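Local coordinates for protein homoprotocatechuate 2,3-dioxygenase (Brevibacterium fuscum, PDB 4Z6M) that catalyses the extradiol cleavage of the aromatic ring of homoprotocatechuate with molecular oxygen at an iron(II) centre held by a facial triad, at residues Y20-V25 with V65-P70; A29-F34 with D260-R265; L173-T178 with A191-K196; G197-T202 with Y273-P278. The protein carries 1 engineered substitution. All blocks are in the same frame, centred on the assembly; numbering follows the deposited sequence. Where two conformers were deposited one is given.

Overall arrangement
Contacts 1 and 2 touch each other, their centres about 10 Å apart, and lie across the chain's centre from contacts 3 and 4, whose centres are about 7 Å apart; centres of the two groups are 26 to 30 Å from one another. Along the chain, contacts 1 and 2 cross, contact 3 is nested in the long loop that contact 2 closes, and contact 4, opening after contact 3 closes, crosses contact 2. Contacts 1 and 3 sit within the sheets of the first and second glyoxalase-family regions. Contact 2 therefore ties the two regions together, helix 28-38 against the turn after strand 254-259, while contacts 3 and 4 lie by the iron.

Contact 1 of 4, residues Y20-V25 with V65-P70; sequences YAELVV and VLTKGP
V24 pushes its CG1 methyl against the bare backbone of G69, where the lack of a side chain leaves room: CG1 of V24 stops 3.5 Å from CA of G69. With CG1 anti to the backbone N (chi1 179°), the methyl lies along the neighbouring chain. On the same face, the isopropyl group of V65 nestles between two residues of the other strand. Its CG2 comes within 4.1 Å of CD2 on the Y20 ring, while V65 CB is 4.0 Å from CG of E22. The extended chain of E22 continues past this bump to T67, whose OG1 donates to OE2 of E22 at 2.7 Å, on the anti lone pair; OE1 goes to R117. These are the parallel strands 15-25 and 64-68 of the first beta-alpha-beta-beta-beta module, neighbours in its mixed sheet. V65 donates from N to A21 O and accepts at O from L23 N (2.8 Å), and T67 bridges L23 O and V25 N in the same way. On the reverse face the bump belongs to L66. Its CD2 fits into the notch between CB of L23, 4.4 Å away, and CG1 of V25, at 4.3 Å, with S31 and Y35 of helix 28-38 packed against it.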
loop_
_atom_site.group_PDB
_atom_site.type_symbol
_atom_site.label_atom_id
_atom_site.label_comp_id
_atom_site.label_asym_id
_atom_site.label_seq_id
_atom_site.Cartn_x
_atom_site.Cartn_y
_atom_site.Cartn_z
ATOM N N TYR A 20 -25.758 -5.921 11.094
ATOM C CA TYR A 20 -25.010 -6.419 12.251
ATOM C C TYR A 20 -25.310 -7.881 12.459
ATOM O O TYR A 20 -26.324 -8.382 11.974
ATOM C CB TYR A 20 -25.304 -5.604 13.546
ATOM C CG TYR A 20 -26.630 -5.908 14.238
ATOM C CD1 TYR A 20 -27.773 -5.191 13.933
ATOM C CD2 TYR A 20 -26.714 -6.887 15.222
ATOM C CE1 TYR A 20 -28.986 -5.449 14.573
ATOM C CE2 TYR A 20 -27.920 -7.150 15.856
ATOM C CZ TYR A 20 -29.054 -6.450 15.520
ATOM O OH TYR A 20 -30.234 -6.757 16.176
ATOM N N ALA A 21 -24.413 -8.551 13.182
ATOM C CA ALA A 21 -24.701 -9.877 13.720
ATOM C C ALA A 21 -24.661 -9.826 15.240
ATOM O O ALA A 21 -23.857 -9.114 15.821
ATOM C CB ALA A 21 -23.730 -10.924 13.213
ATOM N N GLU A 22 -25.508 -10.646 15.863
ATOM C CA GLU A 22 -25.433 -10.922 17.300
ATOM C C GLU A 22 -24.910 -12.348 17.468
ATOM O O GLU A 22 -25.556 -13.307 17.012
ATOM C CB GLU A 22 -26.815 -10.769 17.961
ATOM C CG GLU A 22 -26.733 -10.964 19.465
ATOM C CD GLU A 22 -28.047 -10.823 20.207
ATOM O OE1 GLU A 22 -29.124 -10.694 19.570
ATOM O OE2 GLU A 22 -27.982 -10.792 21.468
ATOM N N LEU A 23 -23.717 -12.462 18.048
ATOM C CA LEU A 23 -23.069 -13.722 18.352
ATOM C C LEU A 23 -23.134 -13.990 19.840
ATOM O O LEU A 23 -22.772 -13.128 20.638
ATOM C CB LEU A 23 -21.605 -13.706 17.905
ATOM C CG LEU A 23 -21.336 -13.489 16.412
ATOM C CD1 LEU A 23 -19.833 -13.433 16.183
ATOM C CD2 LEU A 23 -21.957 -14.568 15.546
ATOM N N VAL A 24 -23.517 -15.215 20.203
ATOM C CA VAL A 24 -23.373 -15.673 21.574
ATOM C C VAL A 24 -21.966 -16.192 21.749
ATOM O O VAL A 24 -21.450 -16.955 20.920
ATOM C CB VAL A 24 -24.423 -16.738 21.952
ATOM C CG1 VAL A 24 -24.212 -17.201 23.381
ATOM C CG2 VAL A 24 -25.827 -16.165 21.778
ATOM N N VAL A 25 -21.335 -15.732 22.820
ATOM C CA VAL A 25 -19.963 -16.096 23.193
ATOM C C VAL A 25 -19.951 -16.629 24.621
ATOM O O VAL A 25 -20.820 -16.286 25.407
ATOM C CB VAL A 25 -18.997 -14.899 23.052
ATOM C CG1 VAL A 25 -19.017 -14.396 21.616
ATOM C CG2 VAL A 25 -19.337 -13.779 24.039
ATOM N N VAL A 65 -22.798 -7.528 17.969
ATOM C CA VAL A 65 -23.160 -7.642 19.377
ATOM C C VAL A 65 -22.636 -8.975 19.870
ATOM O O VAL A 65 -22.977 -10.032 19.316
ATOM C CB VAL A 65 -24.686 -7.558 19.597
ATOM C CG1 VAL A 65 -24.988 -7.556 21.095
ATOM C CG2 VAL A 65 -25.237 -6.308 18.949
ATOM N N LEU A 66 -21.806 -8.936 20.905
ATOM C CA LEU A 66 -21.341 -10.146 21.577
ATOM C C LEU A 66 -22.188 -10.300 22.836
ATOM O O LEU A 66 -22.206 -9.409 23.690
ATOM C CB LEU A 66 -19.869 -10.039 21.957
ATOM C CG LEU A 66 -18.913 -9.628 20.840
ATOM C CD1 LEU A 66 -17.505 -9.477 21.396
ATOM C CD2 LEU A 66 -18.981 -10.606 19.671
ATOM N N THR A 67 -22.902 -11.422 22.944
ATOM C CA THR A 67 -23.819 -11.678 24.060
ATOM C C THR A 67 -23.324 -12.906 24.800
ATOM O O THR A 67 -23.172 -13.960 24.211
ATOM C CB THR A 67 -25.256 -11.864 23.553
ATOM O OG1 THR A 67 -25.721 -10.650 22.966
ATOM C CG2 THR A 67 -26.198 -12.281 24.668
ATOM N N LYS A 68 -23.114 -12.788 26.103
ATOM C CA LYS A 68 -22.699 -13.916 26.907
ATOM C C LYS A 68 -23.825 -14.955 26.949
ATOM O O LYS A 68 -24.986 -14.614 27.148
ATOM C CB LYS A 68 -22.393 -13.445 28.328
ATOM C CG LYS A 68 -21.890 -14.512 29.284
ATOM C CD LYS A 68 -21.746 -13.883 30.671
ATOM C CE LYS A 68 -21.561 -14.941 31.745
ATOM N NZ LYS A 68 -20.479 -15.909 31.392
ATOM N N GLY A 69 -23.482 -16.216 26.745
ATOM C CA GLY A 69 -24.447 -17.289 26.901
ATOM C C GLY A 69 -23.783 -18.636 27.003
ATOM O O GLY A 69 -22.569 -18.733 26.965
ATOM N N PRO A 70 -24.583 -19.698 27.171
ATOM C CA PRO A 70 -23.997 -20.985 27.496
ATOM C C PRO A 70 -23.396 -21.739 26.315
ATOM O O PRO A 70 -22.459 -22.526 26.507
ATOM C CB PRO A 70 -25.181 -21.760 28.098
ATOM C CG PRO A 70 -26.408 -21.101 27.537
ATOM C CD PRO A 70 -26.041 -19.659 27.392
#

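Contact 2 of 4, residues A29-F34 with D260-R265; sequences AKSRNF and DPDNHR
The F34 ring carries D260 on one face, with CA of D260 3.7 Å from the ring centroid and 15° off the normal. The D260 carboxylate stands almost perpendicular to that ring; its OD2 lies in plane at the edge of the H264 imidazole, and its hydrogen bond is to Y35 OH. D260 to N263 form a type I beta turn between strands 254-259 and 265-270, so the second glyoxalase-type region rests a turn on helix 28-38 of the first. CB of D260 is 3.5 Å from CE2 of F34. Beside it the P261 ring fits against the helix: its CD is 3.7 Å from CB of F34, and its CG the same distance from K30 O. At the polar end, S31 and D262 meet through water, while OD1 of D262 bonds to T26 OG1. One water joins S31 OG to OD2 of D262 and, weakly, to OD2 of D260. The second links S31 and D262, 2.8 Å from OG of S31 and donating to OD2 of D262.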
loop_
_atom_site.group_PDB
_atom_site.type_symbol
_atom_site.label_atom_id
_atom_site.label_comp_id
_atom_site.label_asym_id
_atom_site.label_seq_id
_atom_site.Cartn_x
_atom_site.Cartn_y
_atom_site.Cartn_z
ATOM N N ALA A 29 -14.981 -11.666 28.367
ATOM C CA ALA A 29 -13.666 -11.007 28.409
ATOM C C ALA A 29 -12.684 -11.514 27.362
ATOM O O ALA A 29 -11.951 -10.728 26.759
ATOM C CB ALA A 29 -13.041 -11.106 29.794
ATOM N N LYS A 30 -12.678 -12.825 27.142
ATOM C CA LYS A 30 -11.796 -13.399 26.134
ATOM C C LYS A 30 -12.245 -12.921 24.750
ATOM O O LYS A 30 -11.423 -12.573 23.899
ATOM C CB LYS A 30 -11.795 -14.931 26.203
ATOM C CG LYS A 30 -11.011 -15.467 27.397
ATOM C CD LYS A 30 -10.897 -16.980 27.322
ATOM C CE LYS A 30 -9.619 -17.507 27.961
ATOM N NZ LYS A 30 -9.478 -18.972 27.661
ATOM N N SER A 31 -13.555 -12.894 24.530
ATOM C CA SER A 31 -14.072 -12.381 23.261
ATOM C C SER A 31 -13.751 -10.900 23.072
ATOM O O SER A 31 -13.361 -10.473 21.986
ATOM C CB SER A 31 -15.562 -12.645 23.144
ATOM O OG SER A 31 -15.796 -14.042 23.183
ATOM N N ARG A 32 -13.860 -10.113 24.143
ATOM C CA ARG A 32 -13.473 -8.698 24.069
ATOM C C ARG A 32 -12.012 -8.542 23.680
ATOM O O ARG A 32 -11.665 -7.687 22.856
ATOM C CB ARG A 32 -13.703 -8.002 25.422
ATOM C CG ARG A 32 -13.664 -6.480 25.300
ATOM C CD ARG A 32 -13.738 -5.805 26.672
ATOM N NE ARG A 32 -13.947 -4.365 26.589
ATOM C CZ ARG A 32 -13.006 -3.491 26.257
ATOM N NH1 ARG A 32 -11.768 -3.894 26.000
ATOM N NH2 ARG A 32 -13.301 -2.199 26.219
ATOM N N ASN A 33 -11.140 -9.357 24.263
ATOM C CA ASN A 33 -9.726 -9.258 23.940
ATOM C C ASN A 33 -9.487 -9.490 22.438
ATOM O O ASN A 33 -8.655 -8.825 21.819
ATOM C CB ASN A 33 -8.913 -10.231 24.795
ATOM C CG ASN A 33 -7.439 -10.226 24.449
ATOM O OD1 ASN A 33 -6.944 -11.166 23.833
ATOM N ND2 ASN A 33 -6.732 -9.174 24.841
ATOM N N PHE A 34 -10.222 -10.430 21.858
ATOM C CA PHE A 34 -10.065 -10.724 20.433
ATOM C C PHE A 34 -10.601 -9.562 19.589
ATOM O O PHE A 34 -9.904 -9.040 18.712
ATOM C CB PHE A 34 -10.792 -12.019 20.094
ATOM C CG PHE A 34 -10.648 -12.460 18.648
ATOM C CD1 PHE A 34 -9.486 -13.098 18.226
ATOM C CD2 PHE A 34 -11.671 -12.272 17.727
ATOM C CE1 PHE A 34 -9.354 -13.535 16.905
ATOM C CE2 PHE A 34 -11.539 -12.706 16.413
ATOM C CZ PHE A 34 -10.387 -13.338 16.014
ATOM N N ASP A 260 -12.342 -16.682 16.128
ATOM C CA ASP A 260 -12.498 -16.054 17.454
ATOM C C ASP A 260 -12.399 -17.119 18.562
ATOM O O ASP A 260 -12.241 -18.308 18.261
ATOM C CB ASP A 260 -13.756 -15.166 17.496
ATOM C CG ASP A 260 -15.020 -15.870 17.997
ATOM O OD1 ASP A 260 -15.033 -17.115 18.128
ATOM O OD2 ASP A 260 -16.015 -15.137 18.263
ATOM N N PRO A 261 -12.497 -16.706 19.835
ATOM C CA PRO A 261 -12.277 -17.668 20.910
ATOM C C PRO A 261 -13.280 -18.823 20.982
ATOM O O PRO A 261 -12.941 -19.867 21.532
ATOM C CB PRO A 261 -12.276 -16.787 22.163
ATOM C CG PRO A 261 -11.731 -15.480 21.655
ATOM C CD PRO A 261 -12.408 -15.321 20.323
ATOM N N ASP A 262 -14.489 -18.617 20.445
ATOM C CA ASP A 262 -15.513 -19.657 20.349
ATOM C C ASP A 262 -15.527 -20.352 18.987
ATOM O O ASP A 262 -16.479 -21.067 18.662
ATOM C CB ASP A 262 -16.880 -19.060 20.635
ATOM C CG ASP A 262 -17.060 -18.743 22.099
ATOM O OD1 ASP A 262 -17.046 -19.670 22.914
ATOM O OD2 ASP A 262 -17.145 -17.557 22.430
ATOM N N ASN A 263 -14.463 -20.127 18.214
ATOM C CA ASN A 263 -14.315 -20.662 16.854
ATOM C C ASN A 263 -15.239 -20.014 15.819
ATOM O O ASN A 263 -15.248 -20.468 14.670
ATOM C CB ASN A 263 -14.427 -22.205 16.830
ATOM C CG ASN A 263 -13.458 -22.872 17.800
ATOM O OD1 ASN A 263 -12.335 -22.402 17.979
ATOM N ND2 ASN A 263 -13.883 -23.979 18.417
ATOM N N HIS A 264 -15.978 -18.955 16.170
ATOM C CA HIS A 264 -16.696 -18.189 15.144
ATOM C C HIS A 264 -15.659 -17.668 14.139
ATOM O O HIS A 264 -14.647 -17.092 14.523
ATOM C CB HIS A 264 -17.484 -17.017 15.684
ATOM C CG HIS A 264 -18.539 -17.379 16.672
ATOM N ND1 HIS A 264 -19.521 -18.320 16.432
ATOM C CD2 HIS A 264 -18.783 -16.882 17.901
ATOM C CE1 HIS A 264 -20.327 -18.377 17.484
ATOM N NE2 HIS A 264 -19.905 -17.496 18.379
ATOM N N ARG A 265 -15.931 -17.874 12.853
ATOM C CA ARG A 265 -15.028 -17.452 11.783
ATOM C C ARG A 265 -15.335 -16.045 11.331
ATOM O O ARG A 265 -16.486 -15.692 11.052
ATOM C CB ARG A 265 -15.176 -18.437 10.632
ATOM C CG ARG A 265 -14.306 -18.157 9.423
ATOM C CD ARG A 265 -14.592 -19.112 8.279
ATOM N NE ARG A 265 -14.184 -20.491 8.541
ATOM C CZ ARG A 265 -14.996 -21.516 8.815
ATOM N NH1 ARG A 265 -16.307 -21.353 8.940
ATOM N NH2 ARG A 265 -14.469 -22.731 8.960
HETATM O O HOH W 1 -15.885 -15.498 21.009
HETATM O O HOH W 2 -15.573 -16.561 24.496
#

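Contact 3 of 4, residues L173-T178 with A191-K196; sequences LGFRVT and AWMHRK
In the beta hairpin of strands 176-182 and 188-194, R176 and H194 form an antiparallel hydrogen-bonded pair, with V177 and M193 the non-hydrogen-bonded pair next to it. H194 N donates to R176 O at 2.9 Å, and R176 N returns a bond to H194 O. CD of R176 sits over a face of the H194 imidazole, 4.1 Å from its centroid, while the CG2 methyl of T178 approaches CD2 of H194 at 3.5 Å. H194 ND1 is engaged by G197 N. Strand 176-182 is reached from helix 163-172 through a Schellman motif at G174. A chi1 of -71° sets CG of R195 over a face of the F175 ring, 4.0 Å from the centroid, and bends at chi2 and chi3 bring NH1 of R195 back to donate to G174 O at 2.9 Å. G174 O lies in the guanidinium plane of R195, but the nitrogen stands above the carbonyl plane. The guanidinium of R176 lies flat on that of R195, centres 4.2 Å apart and planes at 17°. R195 is further held by I15 O at NE and by a salt bridge from NH2 to D14, which probably eases the closeness of the two charges. On the sheet face of V177, M193 CG packs against F175 CB at 3.8 Å. The side chain of the neighbouring W192 is about 5 Å from the bound iron(II) ion.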
loop_
_atom_site.group_PDB
_atom_site.type_symbol
_atom_site.label_atom_id
_atom_site.label_comp_id
_atom_site.label_asym_id
_atom_site.label_seq_id
_atom_site.Cartn_x
_atom_site.Cartn_y
_atom_site.Cartn_z
ATOM N N LEU A 173 -36.768 -12.672 -2.183
ATOM C CA LEU A 173 -36.615 -11.655 -1.143
ATOM C C LEU A 173 -35.918 -10.381 -1.619
ATOM O O LEU A 173 -35.889 -9.376 -0.898
ATOM C CB LEU A 173 -35.870 -12.287 0.027
ATOM C CG LEU A 173 -35.684 -11.550 1.341
ATOM C CD1 LEU A 173 -37.035 -11.157 1.929
ATOM C CD2 LEU A 173 -34.882 -12.438 2.268
ATOM N N GLY A 174 -35.354 -10.434 -2.827
ATOM C CA GLY A 174 -34.792 -9.276 -3.511
ATOM C C GLY A 174 -33.279 -9.306 -3.660
ATOM O O GLY A 174 -32.701 -8.412 -4.288
ATOM N N PHE A 175 -32.611 -10.316 -3.112
ATOM C CA PHE A 175 -31.149 -10.424 -3.313
ATOM C C PHE A 175 -30.875 -10.829 -4.757
ATOM O O PHE A 175 -31.637 -11.602 -5.336
ATOM C CB PHE A 175 -30.527 -11.446 -2.369
ATOM C CG PHE A 175 -30.531 -11.023 -0.917
ATOM C CD1 PHE A 175 -31.646 -11.195 -0.131
ATOM C CD2 PHE A 175 -29.377 -10.520 -0.318
ATOM C CE1 PHE A 175 -31.637 -10.809 1.206
ATOM C CE2 PHE A 175 -29.369 -10.166 1.021
ATOM C CZ PHE A 175 -30.503 -10.312 1.781
ATOM N N ARG A 176 -29.810 -10.288 -5.336
ATOM C CA ARG A 176 -29.440 -10.580 -6.716
ATOM C C ARG A 176 -28.138 -11.377 -6.719
ATOM O O ARG A 176 -27.139 -10.967 -6.111
ATOM C CB ARG A 176 -29.256 -9.257 -7.484
ATOM C CG ARG A 176 -30.457 -8.290 -7.397
ATOM C CD ARG A 176 -30.161 -7.011 -6.578
ATOM N NE ARG A 176 -31.182 -5.955 -6.728
ATOM C CZ ARG A 176 -31.192 -4.781 -6.075
ATOM N NH1 ARG A 176 -30.245 -4.463 -5.186
ATOM N NH2 ARG A 176 -32.171 -3.905 -6.309
ATOM N N VAL A 177 -28.153 -12.518 -7.408
ATOM C CA VAL A 177 -26.966 -13.360 -7.469
ATOM C C VAL A 177 -25.917 -12.696 -8.331
ATOM O O VAL A 177 -26.216 -12.155 -9.395
ATOM C CB VAL A 177 -27.300 -14.774 -7.980
ATOM C CG1 VAL A 177 -26.044 -15.601 -8.208
ATOM C CG2 VAL A 177 -28.215 -15.449 -6.965
ATOM N N THR A 178 -24.695 -12.730 -7.840
ATOM C CA THR A 178 -23.547 -12.181 -8.547
ATOM C C THR A 178 -22.675 -13.275 -9.069
ATOM O O THR A 178 -22.341 -13.259 -10.236
ATOM C CB THR A 178 -22.773 -11.238 -7.611
ATOM O OG1 THR A 178 -22.478 -11.927 -6.390
ATOM C CG2 THR A 178 -23.602 -10.036 -7.330
ATOM N N ALA A 191 -23.323 -19.902 -3.727
ATOM C CA ALA A 191 -23.841 -18.747 -4.433
ATOM C C ALA A 191 -23.660 -17.503 -3.572
ATOM O O ALA A 191 -23.687 -17.582 -2.344
ATOM C CB ALA A 191 -25.311 -18.923 -4.763
ATOM N N TRP A 192 -23.468 -16.366 -4.245
ATOM C CA TRP A 192 -23.236 -15.064 -3.620
ATOM C C TRP A 192 -24.320 -14.113 -4.081
ATOM O O TRP A 192 -24.686 -14.145 -5.225
ATOM C CB TRP A 192 -21.866 -14.539 -4.062
ATOM C CG TRP A 192 -20.685 -15.210 -3.427
ATOM C CD1 TRP A 192 -19.892 -14.669 -2.473
ATOM C CD2 TRP A 192 -20.124 -16.503 -3.722
ATOM N NE1 TRP A 192 -18.887 -15.533 -2.140
ATOM C CE2 TRP A 192 -19.018 -16.671 -2.883
ATOM C CE3 TRP A 192 -20.442 -17.523 -4.618
ATOM C CZ2 TRP A 192 -18.236 -17.822 -2.890
ATOM C CZ3 TRP A 192 -19.649 -18.647 -4.645
ATOM C CH2 TRP A 192 -18.564 -18.798 -3.767
ATOM N N MET A 193 -24.838 -13.272 -3.192
ATOM C CA MET A 193 -25.963 -12.430 -3.585
ATOM C C MET A 193 -26.018 -11.143 -2.777
ATOM O O MET A 193 -25.627 -11.108 -1.621
ATOM C CB MET A 193 -27.286 -13.170 -3.477
ATOM C CG MET A 193 -27.534 -13.768 -2.122
ATOM S SD MET A 193 -26.832 -15.431 -1.861
ATOM C CE MET A 193 -27.951 -16.388 -2.914
ATOM N N HIS A 194 -26.531 -10.095 -3.391
ATOM C CA HIS A 194 -26.385 -8.754 -2.832
ATOM C C HIS A 194 -27.655 -7.926 -2.868
ATOM O O HIS A 194 -28.562 -8.153 -3.664
ATOM C CB HIS A 194 -25.285 -7.980 -3.565
ATOM C CG HIS A 194 -25.754 -7.307 -4.823
ATOM N ND1 HIS A 194 -26.104 -5.983 -4.844
ATOM C CD2 HIS A 194 -25.966 -7.768 -6.082
ATOM C CE1 HIS A 194 -26.532 -5.654 -6.043
ATOM N NE2 HIS A 194 -26.424 -6.709 -6.820
ATOM N N ARG A 195 -27.659 -6.920 -2.004
ATOM C CA ARG A 195 -28.577 -5.794 -2.054
ATOM C C ARG A 195 -27.837 -4.482 -2.263
ATOM O O ARG A 195 -28.253 -3.690 -3.115
ATOM C CB ARG A 195 -29.432 -5.717 -0.785
ATOM C CG ARG A 195 -30.468 -6.832 -0.699
ATOM C CD ARG A 195 -31.576 -6.724 -1.734
ATOM N NE ARG A 195 -32.360 -5.514 -1.577
ATOM C CZ ARG A 195 -33.287 -5.093 -2.418
ATOM N NH1 ARG A 195 -33.570 -5.780 -3.517
ATOM N NH2 ARG A 195 -33.930 -3.971 -2.162
ATOM N N LYS A 196 -26.720 -4.248 -1.563
ATOM C CA LYS A 196 -26.080 -2.902 -1.536
ATOM C C LYS A 196 -25.122 -2.494 -2.661
ATOM O O LYS A 196 -24.572 -1.389 -2.633
ATOM C CB LYS A 196 -25.327 -2.694 -0.220
ATOM C CG LYS A 196 -24.034 -3.493 -0.066
ATOM C CD LYS A 196 -23.482 -3.318 1.341
ATOM C CE LYS A 196 -22.185 -4.081 1.549
ATOM N NZ LYS A 196 -22.407 -5.530 1.346
#

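Contact 4 of 4, residues G197-T202 with Y273-P278; sequences GTVQDT and YYTGDP. Engineered in segment 197-202: Q200 (natural residue His).
T275 turns its CB toward the loop 197-202, where it meets T198 O at 3.5 Å. Its chain then forks. The OG1 branch, lying between the backbone N and carbonyl carbon (chi1 62°), donates to T198 O at 2.7 Å, from well above the carbonyl plane. The CG2 branch settles beside the same peptide, 3.4 Å from T198 O, and reaches on to CA of V199 at 3.9 Å. From the backbone, T275 N adds a bond of 3.1 Å to G197 O, straight at the hydrogen (167°) though again out of the carbonyl plane. Alongside, CG2 of V199 sits over a face of the Y273 ring, 3.7 Å from its centroid, while Y273 OH bonds to E179. Y274 takes the G276 N over its ring and gives its hydroxyl hydrogen to OD1 of D277; OD2 of D277 forms salt bridges with R17 and R80 of the second subunit. The side chain of V199 is about 8 Å from the bound iron(II) ion. The engineered Q200 packs on the iron ligand H155, and D201 and T202 form a classic beta bulge opposite M193. The bonds of T275 and the V199-Y273 packing join the two loops near the facial-triad iron site.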
loop_
_atom_site.group_PDB
_atom_site.type_symbol
_atom_site.label_atom_id
_atom_site.label_comp_id
_atom_site.label_asym_id
_atom_site.label_seq_id
_atom_site.Cartn_x
_atom_site.Cartn_y
_atom_site.Cartn_z
ATOM N N GLY A 197 -24.896 -3.353 -3.636
ATOM C CA GLY A 197 -24.077 -2.961 -4.795
ATOM C C GLY A 197 -22.608 -3.325 -4.671
ATOM O O GLY A 197 -21.766 -2.793 -5.387
ATOM N N THR A 198 -22.329 -4.270 -3.786
ATOM C CA THR A 198 -21.076 -5.005 -3.730
ATOM C C THR A 198 -21.375 -6.460 -4.096
ATOM O O THR A 198 -22.503 -6.821 -4.416
ATOM C CB THR A 198 -20.424 -4.916 -2.333
ATOM O OG1 THR A 198 -21.218 -5.626 -1.381
ATOM C CG2 THR A 198 -20.242 -3.467 -1.870
ATOM N N VAL A 199 -20.378 -7.321 -4.071
ATOM C CA VAL A 199 -20.584 -8.696 -4.526
ATOM C C VAL A 199 -21.624 -9.438 -3.673
ATOM O O VAL A 199 -22.355 -10.291 -4.185
ATOM C CB VAL A 199 -19.263 -9.449 -4.632
ATOM C CG1 VAL A 199 -19.453 -10.929 -4.867
ATOM C CG2 VAL A 199 -18.449 -8.829 -5.765
ATOM N N GLN A 200 -21.698 -9.114 -2.377
ATOM C CA GLN A 200 -22.506 -9.884 -1.477
ATOM C C GLN A 200 -22.935 -9.078 -0.244
ATOM O O GLN A 200 -22.192 -8.256 0.284
ATOM C CB GLN A 200 -21.755 -11.150 -1.062
ATOM C CG GLN A 200 -20.364 -10.828 -0.549
ATOM C CD GLN A 200 -19.535 -12.046 -0.303
ATOM O OE1 GLN A 200 -20.030 -13.048 0.225
ATOM N NE2 GLN A 200 -18.257 -11.986 -0.674
ATOM N N ASP A 201 -24.158 -9.377 0.200
ATOM C CA ASP A 201 -24.607 -9.110 1.565
ATOM C C ASP A 201 -24.796 -10.378 2.367
ATOM O O ASP A 201 -24.551 -10.395 3.579
ATOM C CB ASP A 201 -25.904 -8.298 1.583
ATOM C CG ASP A 201 -25.654 -6.839 1.272
ATOM O OD1 ASP A 201 -25.081 -6.139 2.181
ATOM O OD2 ASP A 201 -26.010 -6.398 0.141
ATOM N N THR A 202 -25.229 -11.441 1.681
ATOM C CA THR A 202 -25.133 -12.761 2.249
ATOM C C THR A 202 -24.752 -13.716 1.137
ATOM O O THR A 202 -24.673 -13.337 -0.033
ATOM C CB THR A 202 -26.389 -13.186 3.047
ATOM O OG1 THR A 202 -26.018 -14.280 3.897
ATOM C CG2 THR A 202 -27.552 -13.541 2.134
ATOM N N TYR A 273 -15.965 -5.598 -6.408
ATOM C CA TYR A 273 -16.384 -4.718 -7.504
ATOM C C TYR A 273 -17.856 -4.309 -7.353
ATOM O O TYR A 273 -18.601 -4.852 -6.536
ATOM C CB TYR A 273 -16.093 -5.392 -8.863
ATOM C CG TYR A 273 -16.746 -6.744 -9.021
ATOM C CD1 TYR A 273 -18.038 -6.857 -9.522
ATOM C CD2 TYR A 273 -16.085 -7.909 -8.659
ATOM C CE1 TYR A 273 -18.655 -8.080 -9.664
ATOM C CE2 TYR A 273 -16.694 -9.152 -8.793
ATOM C CZ TYR A 273 -17.991 -9.226 -9.293
ATOM O OH TYR A 273 -18.637 -10.437 -9.412
ATOM N N TYR A 274 -18.240 -3.330 -8.156
ATOM C CA TYR A 274 -19.583 -2.746 -8.170
ATOM C C TYR A 274 -20.576 -3.622 -8.903
ATOM O O TYR A 274 -20.355 -4.030 -10.062
ATOM C CB TYR A 274 -19.526 -1.345 -8.814
ATOM C CG TYR A 274 -20.908 -0.773 -9.182
ATOM C CD1 TYR A 274 -21.716 -0.155 -8.238
ATOM C CD2 TYR A 274 -21.385 -0.859 -10.477
ATOM C CE1 TYR A 274 -22.960 0.352 -8.581
ATOM C CE2 TYR A 274 -22.616 -0.336 -10.833
ATOM C CZ TYR A 274 -23.412 0.259 -9.872
ATOM O OH TYR A 274 -24.660 0.739 -10.191
ATOM N N THR A 275 -21.700 -3.882 -8.243
ATOM C CA THR A 275 -22.724 -4.774 -8.774
ATOM C C THR A 275 -24.105 -4.115 -8.891
ATOM O O THR A 275 -25.094 -4.797 -9.115
ATOM C CB THR A 275 -22.872 -5.973 -7.837
ATOM O OG1 THR A 275 -23.303 -5.435 -6.581
ATOM C CG2 THR A 275 -21.559 -6.779 -7.726
ATOM N N GLY A 276 -24.171 -2.807 -8.686
ATOM C CA GLY A 276 -25.457 -2.119 -8.530
ATOM C C GLY A 276 -26.303 -1.988 -9.761
ATOM O O GLY A 276 -27.470 -1.654 -9.639
ATOM N N ASP A 277 -25.767 -2.230 -10.958
ATOM C CA ASP A 277 -26.622 -2.199 -12.140
ATOM C C ASP A 277 -27.453 -3.491 -12.215
ATOM O O ASP A 277 -26.970 -4.570 -11.873
ATOM C CB ASP A 277 -25.802 -2.048 -13.412
ATOM C CG ASP A 277 -25.230 -0.637 -13.628
ATOM O OD1 ASP A 277 -25.265 0.219 -12.715
ATOM O OD2 ASP A 277 -24.733 -0.402 -14.755
ATOM N N PRO A 278 -28.693 -3.387 -12.703
ATOM C CA PRO A 278 -29.592 -4.550 -12.586
ATOM C C PRO A 278 -29.234 -5.728 -13.508
ATOM O O PRO A 278 -29.650 -6.864 -13.257
ATOM C CB PRO A 278 -30.957 -3.961 -12.939
ATOM C CG PRO A 278 -30.627 -2.803 -13.813
ATOM C CD PRO A 278 -29.405 -2.192 -13.167
#